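Local coordinates for protein acetylornithine aminotransferase (Aquifex aeolicus, PDB 2EH6) that catalyses the pyridoxal-phosphate-dependent transfer of an amino group from N(2)-acetyl-L-ornithine to 2-oxoglutarate, a step of arginine biosynthesis, as a homodimer, at residues E179-Q182 and N188-S191; A8-K13 and Y332-L337. One frame throughout, in Å; residues are numbered along the deposited sequence.

Interaction 1. Residues E179-Q182 and N188-S191; sequences EVIQ and NEAS. With PLP (pyridoxal-5'-phosphate), chain C.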
ATOM      1  N   GLU A 179      -5.889 -18.146   7.193  1.00 26.89           N
ATOM      2  CA  GLU A 179      -4.866 -18.459   6.197  1.00 27.22           C
ATOM      3  C   GLU A 179      -4.928 -19.981   6.084  1.00 28.16           C
ATOM      4  O   GLU A 179      -4.886 -20.661   7.104  1.00 28.11           O
ATOM      5  CB  GLU A 179      -3.470 -18.060   6.694  1.00 27.45           C
ATOM      6  CG  GLU A 179      -3.289 -16.581   6.958  1.00 28.71           C
ATOM      7  CD  GLU A 179      -2.110 -16.306   7.864  1.00 31.03           C
ATOM      8  OE1 GLU A 179      -0.951 -16.372   7.391  1.00 29.42           O
ATOM      9  OE2 GLU A 179      -2.343 -16.038   9.060  1.00 31.63           O
ATOM     10  N   VAL A 180      -5.039 -20.517   4.869  1.00 29.21           N
ATOM     11  CA  VAL A 180      -5.089 -21.968   4.687  1.00 31.65           C
ATOM     12  C   VAL A 180      -3.843 -22.578   5.323  1.00 31.61           C
ATOM     13  O   VAL A 180      -3.895 -23.645   5.942  1.00 30.71           O
ATOM     14  CB  VAL A 180      -5.165 -22.342   3.191  1.00 32.87           C
ATOM     15  CG1 VAL A 180      -5.028 -23.842   3.018  1.00 35.91           C
ATOM     16  CG2 VAL A 180      -6.500 -21.883   2.619  1.00 35.55           C
ATOM     17  N   ILE A 181      -2.721 -21.888   5.153  1.00 30.73           N
ATOM     18  CA  ILE A 181      -1.445 -22.274   5.747  1.00 29.41           C
ATOM     19  C   ILE A 181      -0.876 -20.963   6.296  1.00 29.75           C
ATOM     20  O   ILE A 181      -0.694 -20.004   5.546  1.00 26.96           O
ATOM     21  CB  ILE A 181      -0.450 -22.851   4.704  1.00 29.08           C
ATOM     22  CG1 ILE A 181      -0.997 -24.148   4.102  1.00 30.71           C
ATOM     23  CG2 ILE A 181       0.895 -23.129   5.374  1.00 28.16           C
ATOM     24  CD1 ILE A 181      -0.117 -24.746   3.015  1.00 30.25           C
ATOM     25  N   GLN A 182      -0.621 -20.905   7.598  1.00 31.01           N
ATOM     26  CA  GLN A 182      -0.077 -19.689   8.198  1.00 32.32           C
ATOM     27  C   GLN A 182       1.433 -19.647   7.970  1.00 32.22           C
ATOM     28  O   GLN A 182       2.186 -20.343   8.643  1.00 33.93           O
ATOM     29  CB  GLN A 182      -0.365 -19.653   9.700  1.00 31.57           C
ATOM     30  CG  GLN A 182      -1.831 -19.798  10.078  1.00 31.48           C
ATOM     31  CD  GLN A 182      -2.038 -19.704  11.579  1.00 31.72           C
ATOM     32  OE1 GLN A 182      -1.370 -20.394  12.345  1.00 30.84           O
ATOM     33  NE2 GLN A 182      -2.965 -18.848  12.005  1.00 31.77           N
ATOM     34  N   ASN A 188       1.981 -23.125   9.513  1.00 34.25           N
ATOM     35  CA  ASN A 188       0.998 -23.958  10.197  1.00 33.57           C
ATOM     36  C   ASN A 188      -0.126 -24.312   9.238  1.00 34.07           C
ATOM     37  O   ASN A 188      -0.734 -23.434   8.628  1.00 35.59           O
ATOM     38  CB  ASN A 188       0.441 -23.220  11.412  1.00 32.18           C
ATOM     39  CG  ASN A 188       1.535 -22.748  12.353  1.00 33.77           C
ATOM     40  OD1 ASN A 188       2.460 -23.496  12.662  1.00 32.61           O
ATOM     41  ND2 ASN A 188       1.430 -21.507  12.816  1.00 33.71           N
ATOM     42  N   GLU A 189      -0.399 -25.604   9.111  1.00 33.69           N
ATOM     43  CA  GLU A 189      -1.429 -26.089   8.203  1.00 35.22           C
ATOM     44  C   GLU A 189      -2.796 -26.324   8.834  1.00 36.00           C
ATOM     45  O   GLU A 189      -2.913 -27.007   9.849  1.00 36.57           O
ATOM     46  CB  GLU A 189      -0.967 -27.394   7.556  1.00 36.12           C
ATOM     47  CG  GLU A 189       0.200 -27.247   6.611  1.00 36.67           C
ATOM     48  CD  GLU A 189       0.732 -28.590   6.146  1.00 38.91           C
ATOM     49  OE1 GLU A 189       1.568 -29.182   6.861  1.00 36.88           O
ATOM     50  OE2 GLU A 189       0.301 -29.058   5.069  1.00 39.02           O
ATOM     51  N   ALA A 190      -3.829 -25.757   8.218  1.00 36.68           N
ATOM     52  CA  ALA A 190      -5.195 -25.948   8.689  1.00 36.45           C
ATOM     53  C   ALA A 190      -5.583 -27.307   8.119  1.00 37.43           C
ATOM     54  O   ALA A 190      -5.405 -27.547   6.925  1.00 37.44           O
ATOM     55  CB  ALA A 190      -6.100 -24.862   8.130  1.00 35.99           C
ATOM     56  N   SER A 191      -6.095 -28.197   8.962  1.00 38.40           N
ATOM     57  CA  SER A 191      -6.480 -29.534   8.509  1.00 39.02           C
ATOM     58  C   SER A 191      -7.671 -29.503   7.560  1.00 40.28           C
ATOM     59  O   SER A 191      -8.461 -28.557   7.563  1.00 39.15           O
ATOM     60  CB  SER A 191      -6.831 -30.422   9.704  1.00 39.31           C
ATOM     61  OG  SER A 191      -8.061 -30.019  10.284  1.00 40.55           O
TER
HETATM   62  N1  PLP C1001      -1.234 -11.432   5.115  1.00 40.84           N
HETATM   63  C2  PLP C1001      -0.479 -12.529   4.914  1.00 41.06           C
HETATM   64  C2A PLP C1001      -1.090 -13.900   5.042  1.00 40.23           C
HETATM   65  C3  PLP C1001       0.885 -12.405   4.581  1.00 43.17           C
HETATM   66  O3  PLP C1001       1.653 -13.517   4.375  1.00 48.34           O
HETATM   67  C4  PLP C1001       1.450 -11.091   4.462  1.00 41.56           C
HETATM   68  C4A PLP C1001       2.881 -10.961   4.099  1.00 43.09           C
HETATM   69  C5  PLP C1001       0.595  -9.939   4.693  1.00 40.82           C
HETATM   70  C6  PLP C1001      -0.750 -10.170   5.019  1.00 41.32           C
HETATM   71  C5A PLP C1001       1.134  -8.521   4.589  1.00 40.81           C
HETATM   72  O4P PLP C1001       1.325  -8.187   3.213  1.00 41.58           O
HETATM   73  P   PLP C1001       1.913  -6.679   3.106  1.00 39.36           P
HETATM   74  O1P PLP C1001       2.099  -6.366   1.670  1.00 39.63           O
HETATM   75  O2P PLP C1001       0.918  -5.609   3.748  1.00 41.05           O
HETATM   76  O3P PLP C1001       3.328  -6.608   3.870  1.00 38.70           O
HETATM   77  O   HOH W   1      -3.552 -26.627   5.045  1.00 31.47           O
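The carboxamide of Q182 overlaps that of N188 on one face of a short antiparallel hairpin: N188 ND2 donates to Q182 OE1 at 3.0 Å, and the two amide planes are turned 55° apart. The oxygen lies close to the plane of the N188 amide, whereas the nitrogen sits somewhat off the carbonyl plane of Q182. Both side chains place CG anti to the carbonyl carbon (chi1 -55° in each), which brings the amides together beside the backbone pair. That pair is closed by Q182 N to N188 O (2.7 Å) and N188 N to Q182 O (2.9 Å). On the other face I181 CG1 lies alongside E189 CG at 4.2 Å. Beyond the strands A190 N donates to V180 O at 3.1 Å, and a water links V180 O to A190 O. The amides are anchored further, Q182 NE2 to E124 O and N188 OD1 to K315 NZ. With an alanine at Q182, N188 ND2 would probably lose this acceptor and E124 O its side-chain donor, leaving the N188 amide to rely more on K315. At the cofactor end, E179 OE1 touches the methyl carbon C2A of PLP at 3.4 Å, which is no hydrogen bond, while OE2 accepts from F127 N. Backbone and amide hydrogen bonds thus run the length of this largely buried hairpin, directly after E179.

Interaction 2. Residues A8-K13 and Y332-L337; sequences ARLPVK and YVLKAL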
ATOM      1  N   ALA A   8      14.935  -5.986  11.493  1.00 33.08           N
ATOM      2  CA  ALA A   8      16.088  -6.740  11.963  1.00 34.65           C
ATOM      3  C   ALA A   8      16.674  -7.283  10.657  1.00 33.87           C
ATOM      4  O   ALA A   8      16.475  -8.442  10.307  1.00 35.63           O
ATOM      5  CB  ALA A   8      15.646  -7.882  12.864  1.00 32.50           C
ATOM      6  N   ARG A   9      17.376  -6.419   9.934  1.00 33.46           N
ATOM      7  CA  ARG A   9      17.957  -6.763   8.641  1.00 33.67           C
ATOM      8  C   ARG A   9      19.236  -7.591   8.705  1.00 34.92           C
ATOM      9  O   ARG A   9      20.098  -7.346   9.551  1.00 34.99           O
ATOM     10  CB  ARG A   9      18.276  -5.485   7.856  1.00 34.08           C
ATOM     11  CG  ARG A   9      17.141  -4.480   7.714  1.00 33.41           C
ATOM     12  CD  ARG A   9      17.634  -3.270   6.929  1.00 30.80           C
ATOM     13  NE  ARG A   9      16.656  -2.188   6.839  1.00 32.49           N
ATOM     14  CZ  ARG A   9      15.717  -2.080   5.902  1.00 30.25           C
ATOM     15  NH1 ARG A   9      15.602  -2.995   4.946  1.00 26.59           N
ATOM     16  NH2 ARG A   9      14.900  -1.036   5.915  1.00 30.24           N
ATOM     17  N   LEU A  10      19.358  -8.563   7.799  1.00 32.96           N
ATOM     18  CA  LEU A  10      20.566  -9.384   7.720  1.00 33.43           C
ATOM     19  C   LEU A  10      21.596  -8.483   7.039  1.00 33.92           C
ATOM     20  O   LEU A  10      21.249  -7.688   6.165  1.00 32.31           O
ATOM     21  CB  LEU A  10      20.325 -10.638   6.872  1.00 33.48           C
ATOM     22  CG  LEU A  10      19.465 -11.750   7.483  1.00 34.77           C
ATOM     23  CD1 LEU A  10      19.127 -12.785   6.426  1.00 33.49           C
ATOM     24  CD2 LEU A  10      20.214 -12.398   8.639  1.00 36.09           C
ATOM     25  N   PRO A  11      22.874  -8.592   7.429  1.00 36.04           N
ATOM     26  CA  PRO A  11      23.909  -7.748   6.825  1.00 36.16           C
ATOM     27  C   PRO A  11      24.373  -8.139   5.424  1.00 37.72           C
ATOM     28  O   PRO A  11      25.542  -8.472   5.222  1.00 38.66           O
ATOM     29  CB  PRO A  11      25.036  -7.815   7.853  1.00 36.09           C
ATOM     30  CG  PRO A  11      24.934  -9.222   8.346  1.00 35.15           C
ATOM     31  CD  PRO A  11      23.435  -9.410   8.523  1.00 36.05           C
ATOM     32  N   VAL A  12      23.458  -8.102   4.459  1.00 36.28           N
ATOM     33  CA  VAL A  12      23.801  -8.422   3.076  1.00 34.18           C
ATOM     34  C   VAL A  12      23.109  -7.407   2.175  1.00 34.05           C
ATOM     35  O   VAL A  12      21.922  -7.125   2.341  1.00 33.64           O
ATOM     36  CB  VAL A  12      23.366  -9.861   2.685  1.00 34.77           C
ATOM     37  CG1 VAL A  12      21.859 -10.003   2.762  1.00 34.64           C
ATOM     38  CG2 VAL A  12      23.857 -10.187   1.287  1.00 35.21           C
ATOM     39  N   LYS A  13      23.864  -6.846   1.235  1.00 31.94           N
ATOM     40  CA  LYS A  13      23.341  -5.845   0.320  1.00 31.40           C
ATOM     41  C   LYS A  13      23.264  -6.368  -1.106  1.00 31.54           C
ATOM     42  O   LYS A  13      24.278  -6.453  -1.805  1.00 32.05           O
ATOM     43  CB  LYS A  13      24.219  -4.589   0.354  1.00 33.78           C
ATOM     44  CG  LYS A  13      24.343  -3.932   1.724  1.00 38.69           C
ATOM     45  CD  LYS A  13      25.398  -2.828   1.698  1.00 43.46           C
ATOM     46  CE  LYS A  13      25.238  -1.848   2.856  1.00 47.77           C
ATOM     47  NZ  LYS A  13      26.009  -2.253   4.071  1.00 50.35           N
ATOM     48  N   TYR A 332      21.224 -20.751  11.784  1.00 43.37           N
ATOM     49  CA  TYR A 332      21.265 -21.465  10.516  1.00 41.51           C
ATOM     50  C   TYR A 332      21.067 -20.543   9.321  1.00 39.97           C
ATOM     51  O   TYR A 332      21.600 -20.794   8.240  1.00 38.69           O
ATOM     52  CB  TYR A 332      20.227 -22.582  10.530  1.00 42.77           C
ATOM     53  CG  TYR A 332      20.493 -23.565  11.646  1.00 45.36           C
ATOM     54  CD1 TYR A 332      21.609 -24.403  11.607  1.00 45.36           C
ATOM     55  CD2 TYR A 332      19.675 -23.608  12.773  1.00 45.29           C
ATOM     56  CE1 TYR A 332      21.906 -25.257  12.664  1.00 47.14           C
ATOM     57  CE2 TYR A 332      19.966 -24.456  13.839  1.00 47.07           C
ATOM     58  CZ  TYR A 332      21.083 -25.275  13.777  1.00 47.83           C
ATOM     59  OH  TYR A 332      21.384 -26.101  14.835  1.00 50.64           O
ATOM     60  N   VAL A 333      20.308 -19.468   9.515  1.00 38.09           N
ATOM     61  CA  VAL A 333      20.083 -18.514   8.440  1.00 37.73           C
ATOM     62  C   VAL A 333      21.430 -17.904   8.060  1.00 38.43           C
ATOM     63  O   VAL A 333      21.757 -17.790   6.881  1.00 37.24           O
ATOM     64  CB  VAL A 333      19.118 -17.388   8.874  1.00 38.69           C
ATOM     65  CG1 VAL A 333      18.972 -16.360   7.756  1.00 37.34           C
ATOM     66  CG2 VAL A 333      17.754 -17.982   9.225  1.00 37.96           C
ATOM     67  N   LEU A 334      22.215 -17.527   9.066  1.00 38.88           N
ATOM     68  CA  LEU A 334      23.532 -16.941   8.823  1.00 39.28           C
ATOM     69  C   LEU A 334      24.490 -17.948   8.192  1.00 38.66           C
ATOM     70  O   LEU A 334      25.189 -17.632   7.227  1.00 39.09           O
ATOM     71  CB  LEU A 334      24.132 -16.412  10.128  1.00 40.50           C
ATOM     72  CG  LEU A 334      23.500 -15.145  10.704  1.00 40.26           C
ATOM     73  CD1 LEU A 334      24.203 -14.765  12.001  1.00 42.89           C
ATOM     74  CD2 LEU A 334      23.616 -14.017   9.690  1.00 42.86           C
ATOM     75  N   LYS A 335      24.518 -19.162   8.732  1.00 39.12           N
ATOM     76  CA  LYS A 335      25.395 -20.199   8.201  1.00 38.53           C
ATOM     77  C   LYS A 335      25.052 -20.509   6.750  1.00 38.16           C
ATOM     78  O   LYS A 335      25.943 -20.678   5.917  1.00 37.41           O
ATOM     79  CB  LYS A 335      25.289 -21.471   9.049  1.00 41.62           C
ATOM     80  CG  LYS A 335      25.868 -21.318  10.452  1.00 43.68           C
ATOM     81  CD  LYS A 335      25.634 -22.553  11.309  1.00 46.43           C
ATOM     82  CE  LYS A 335      26.242 -22.378  12.699  1.00 47.80           C
ATOM     83  NZ  LYS A 335      25.963 -23.537  13.598  1.00 50.25           N
ATOM     84  N   ALA A 336      23.759 -20.581   6.446  1.00 36.00           N
ATOM     85  CA  ALA A 336      23.331 -20.865   5.082  1.00 35.84           C
ATOM     86  C   ALA A 336      23.737 -19.699   4.183  1.00 35.37           C
ATOM     87  O   ALA A 336      24.201 -19.891   3.055  1.00 34.59           O
ATOM     88  CB  ALA A 336      21.816 -21.070   5.036  1.00 34.94           C
ATOM     89  N   LEU A 337      23.561 -18.488   4.697  1.00 35.65           N
ATOM     90  CA  LEU A 337      23.908 -17.282   3.959  1.00 37.02           C
ATOM     91  C   LEU A 337      25.378 -17.341   3.551  1.00 38.77           C
ATOM     92  O   LEU A 337      25.725 -17.128   2.388  1.00 38.02           O
ATOM     93  CB  LEU A 337      23.660 -16.052   4.834  1.00 37.91           C
ATOM     94  CG  LEU A 337      23.977 -14.675   4.244  1.00 38.56           C
ATOM     95  CD1 LEU A 337      23.080 -14.402   3.049  1.00 38.09           C
ATOM     96  CD2 LEU A 337      23.775 -13.610   5.313  1.00 39.20           C
TER
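The N-terminal segment, at the entry to strand 12-18, outermost of its sheet within this chain, packs against helix 330-338, which lies over the same mixed sheet. L10 carries the contact by splitting its two methyl groups between successive helix residues. CD1 of L10 meets CG1 of V333 at 3.8 Å, the two side chains crossing at about a right angle, and CD2 of L10 meets CD2 of L334 at 3.9 Å. V333 sets CG1 anti to its backbone nitrogen (chi1 177°), and this is the branch that meets L10. L334 reaches the leucine with the end of its chain, methyl against methyl. L337, one turn beyond V333, faces the same way, and its side chain and that of V12 both touch Y30 of strand 29-32; V333 in turn rests on C345, a disulfide-bonded cysteine. The segment changes direction at P11, the centre of an inverse gamma turn in which V12 N bonds to L10 O at 2.8 Å. L10 and K13 also pair with a strand of the second subunit in a parallel ladder, R9 bonds to N65 and Y67 of that subunit, and K13 forms a salt bridge with its E68. No hydrogen bond joins the two segments, so helix and N-terminal segment meet through aliphatic surfaces alone, while the latter bonds to the second subunit, where L10 also packs on Y67.

In the fold
Interaction 1 is buried near the cofactor, whereas interaction 2 is partly exposed and lies toward the periphery, about 27 Å away between centres; their nearest atoms are about 16 Å apart. They share no elements. Residues 179-182 and 188-191 form a local hairpin following strand 173-178 of the central sheet, while 8-13 and 332-337 bring the N-terminal region against a helix of the C-terminal part of the chain, beside the other large sheet. Chemistry differs with place: paired backbones, amides and a water bind the hairpin, but methyl groups alone join helix and N-terminal segment. Interaction 1 is untouched by the second subunit, whereas in interaction 2 the N-terminal segment also takes part in the dimer interface.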